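Local coordinates for protein putative streptothricin acetyltransferase (Bacillus anthracis, PDB 3PP9) that binds acetyl coenzyme A and, as a putative streptothricin acetyltransferase of the GNAT family, probably transfers its acetyl group to that antibiotic, at residues Ile77-Leu82 with Ile91-Asn96. Numbering follows the deposited sequence.
Sequences IIYIAL and IVLKKN. With PO4 (phosphate ion), chain E.
Ile77 and Tyr79 pair with Leu93 and Ile91 as the hydrogen-bonded positions of two antiparallel strands, whose segment axes come within 4.9 Å at 157°, and Ile78 pairs with Val92 at the non-hydrogen-bonded position between them. Two backbone hydrogen bonds join each of the outer pairs: Leu93 N reaches Ile77 O at 2.9 Å, whereas the return bond from Ile77 N meets Leu93 O with the donor tilted 29° from the carbonyl plane. Ile91 O accepts the N-H of Tyr79 and also receives a CA-H...O contact from Ile78 CA at 3.2 Å. On one face of the sheet Leu93 places CD1 3.9 Å from Ile77 CG2 and against the CD2-CE2 edge of the Tyr79 ring, near the ring plane. With chi1 at -168°, Ile77 sends CG1 anti to its backbone N, and this carbon rests 4.2 Å above the plane of the same ring, near its rim. Ile91 CG2 packs 3.9 Å from Tyr79 CB, and helix 117-131 covers this side through Gln124, Ala125 and Trp128. On the other face Ile78 and Val92 run side by side, CG1 to CG2 at 3.9 Å, and both touch Tyr70. Asn96 ND2 donates to phosphate O4 (2.9 Å); Trp97 NE1 is also hydrogen-bonded to this ion, probably a component of the crystallisation solution. The pairing belongs to the hairpin of strands 76-83 and 86-95, part of the central mixed sheet of the GNAT acetyltransferase fold.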
loop_
_atom_site.group_PDB
_atom_site.type_symbol
_atom_site.label_atom_id
_atom_site.label_comp_id
_atom_site.label_asym_id
_atom_site.label_seq_id
_atom_site.Cartn_x
_atom_site.Cartn_y
_atom_site.Cartn_z
ATOM N N ILE A 77 8.883 -12.285 10.657
ATOM C CA ILE A 77 9.689 -13.480 10.711
ATOM C C ILE A 77 10.134 -13.895 9.331
ATOM O O ILE A 77 9.557 -13.460 8.343
ATOM C CB ILE A 77 8.795 -14.644 11.288
ATOM C CG1 ILE A 77 9.576 -15.890 11.682
ATOM C CG2 ILE A 77 7.685 -15.034 10.308
ATOM C CD1 ILE A 77 8.700 -16.867 12.558
ATOM N N ILE A 78 11.197 -14.693 9.291
ATOM C CA ILE A 78 11.677 -15.314 8.053
ATOM C C ILE A 78 11.729 -16.832 8.250
ATOM O O ILE A 78 12.176 -17.320 9.309
ATOM C CB ILE A 78 13.060 -14.805 7.599
ATOM C CG1 ILE A 78 12.911 -13.367 7.123
ATOM C CG2 ILE A 78 13.622 -15.677 6.480
ATOM C CD1 ILE A 78 14.223 -12.656 6.740
ATOM N N TYR A 79 11.191 -17.565 7.282
ATOM C CA TYR A 79 11.317 -19.017 7.295
ATOM C C TYR A 79 12.226 -19.371 6.140
ATOM O O TYR A 79 12.117 -18.787 5.065
ATOM C CB TYR A 79 10.001 -19.753 7.144
ATOM C CG TYR A 79 9.106 -19.645 8.339
ATOM C CD1 TYR A 79 9.284 -20.478 9.428
ATOM C CD2 TYR A 79 8.064 -18.743 8.370
ATOM C CE1 TYR A 79 8.467 -20.384 10.548
ATOM C CE2 TYR A 79 7.228 -18.665 9.467
ATOM C CZ TYR A 79 7.433 -19.483 10.544
ATOM O OH TYR A 79 6.590 -19.398 11.647
ATOM N N ILE A 80 13.133 -20.308 6.374
ATOM C CA ILE A 80 14.041 -20.791 5.341
ATOM C C ILE A 80 13.727 -22.233 4.965
ATOM O O ILE A 80 13.257 -23.018 5.786
ATOM C CB ILE A 80 15.555 -20.696 5.755
ATOM C CG1 ILE A 80 15.835 -21.390 7.106
ATOM C CG2 ILE A 80 15.984 -19.235 5.811
ATOM C CD1 ILE A 80 17.327 -21.427 7.550
ATOM N N ALA A 81 13.980 -22.568 3.706
ATOM C CA ALA A 81 13.816 -23.904 3.189
ATOM C C ALA A 81 15.209 -24.523 3.064
ATOM O O ALA A 81 16.073 -23.998 2.348
ATOM C CB ALA A 81 13.149 -23.859 1.810
ATOM N N LEU A 82 15.421 -25.656 3.725
ATOM C CA LEU A 82 16.690 -26.360 3.717
ATOM C C LEU A 82 16.578 -27.703 3.018
ATOM O O LEU A 82 15.711 -28.513 3.349
ATOM C CB LEU A 82 17.138 -26.615 5.169
ATOM C CG LEU A 82 17.563 -25.350 5.907
ATOM C CD1 LEU A 82 17.365 -25.516 7.414
ATOM C CD2 LEU A 82 19.001 -25.030 5.548
ATOM N N ILE A 91 10.999 -17.209 2.898
ATOM C CA ILE A 91 9.831 -16.357 2.852
ATOM C C ILE A 91 9.959 -15.339 3.995
ATOM O O ILE A 91 10.350 -15.701 5.120
ATOM C CB ILE A 91 8.491 -17.147 2.878
ATOM C CG1 ILE A 91 7.319 -16.231 2.566
ATOM C CG2 ILE A 91 8.329 -17.897 4.205
ATOM C CD1 ILE A 91 6.023 -16.999 2.272
ATOM N N VAL A 92 9.679 -14.068 3.667
ATOM C CA VAL A 92 9.782 -12.935 4.585
ATOM C C VAL A 92 8.364 -12.442 4.867
ATOM O O VAL A 92 7.626 -12.077 3.953
ATOM C CB VAL A 92 10.618 -11.799 3.964
ATOM C CG1 VAL A 92 10.850 -10.673 4.971
ATOM C CG2 VAL A 92 11.998 -12.316 3.449
ATOM N N LEU A 93 7.990 -12.408 6.140
ATOM C CA LEU A 93 6.647 -12.030 6.533
ATOM C C LEU A 93 6.578 -10.952 7.608
ATOM O O LEU A 93 7.458 -10.868 8.459
ATOM C CB LEU A 93 6.012 -13.276 7.183
ATOM C CG LEU A 93 5.923 -14.513 6.300
ATOM C CD1 LEU A 93 5.565 -15.743 7.105
ATOM C CD2 LEU A 93 4.937 -14.304 5.185
ATOM N N LYS A 94 5.527 -10.142 7.559
ATOM C CA LYS A 94 5.288 -9.133 8.590
ATOM C C LYS A 94 3.785 -9.110 8.828
ATOM O O LYS A 94 3.012 -9.719 8.074
ATOM C CB LYS A 94 5.684 -7.722 8.174
ATOM C CG LYS A 94 4.780 -7.099 7.156
ATOM C CD LYS A 94 5.067 -5.610 6.986
ATOM C CE LYS A 94 4.121 -4.988 5.965
ATOM N NZ LYS A 94 4.381 -3.531 5.772
ATOM N N LYS A 95 3.376 -8.482 9.924
ATOM C CA LYS A 95 1.953 -8.291 10.190
ATOM C C LYS A 95 1.639 -6.904 9.658
ATOM O O LYS A 95 2.299 -5.932 10.025
ATOM C CB LYS A 95 1.648 -8.392 11.674
ATOM C CG LYS A 95 0.180 -8.249 11.977
ATOM C CD LYS A 95 -0.027 -8.352 13.466
ATOM C CE LYS A 95 -1.473 -8.252 13.852
ATOM N NZ LYS A 95 -1.607 -8.411 15.335
ATOM N N ASN A 96 0.625 -6.800 8.811
ATOM C CA ASN A 96 0.247 -5.529 8.194
ATOM C C ASN A 96 -0.763 -4.735 9.027
ATOM O O ASN A 96 -1.363 -5.262 9.956
ATOM C CB ASN A 96 -0.360 -5.829 6.821
ATOM C CG ASN A 96 -0.342 -4.643 5.899
ATOM O OD1 ASN A 96 0.558 -3.810 5.980
ATOM N ND2 ASN A 96 -1.296 -4.580 4.980
HETATM P P PO4 E . -0.898 -2.045 1.918
HETATM O O1 PO4 E . 0.527 -2.325 2.341
HETATM O O2 PO4 E . -1.314 -0.663 2.367
HETATM O O3 PO4 E . -0.978 -2.186 0.421
HETATM O O4 PO4 E . -1.797 -3.054 2.587
#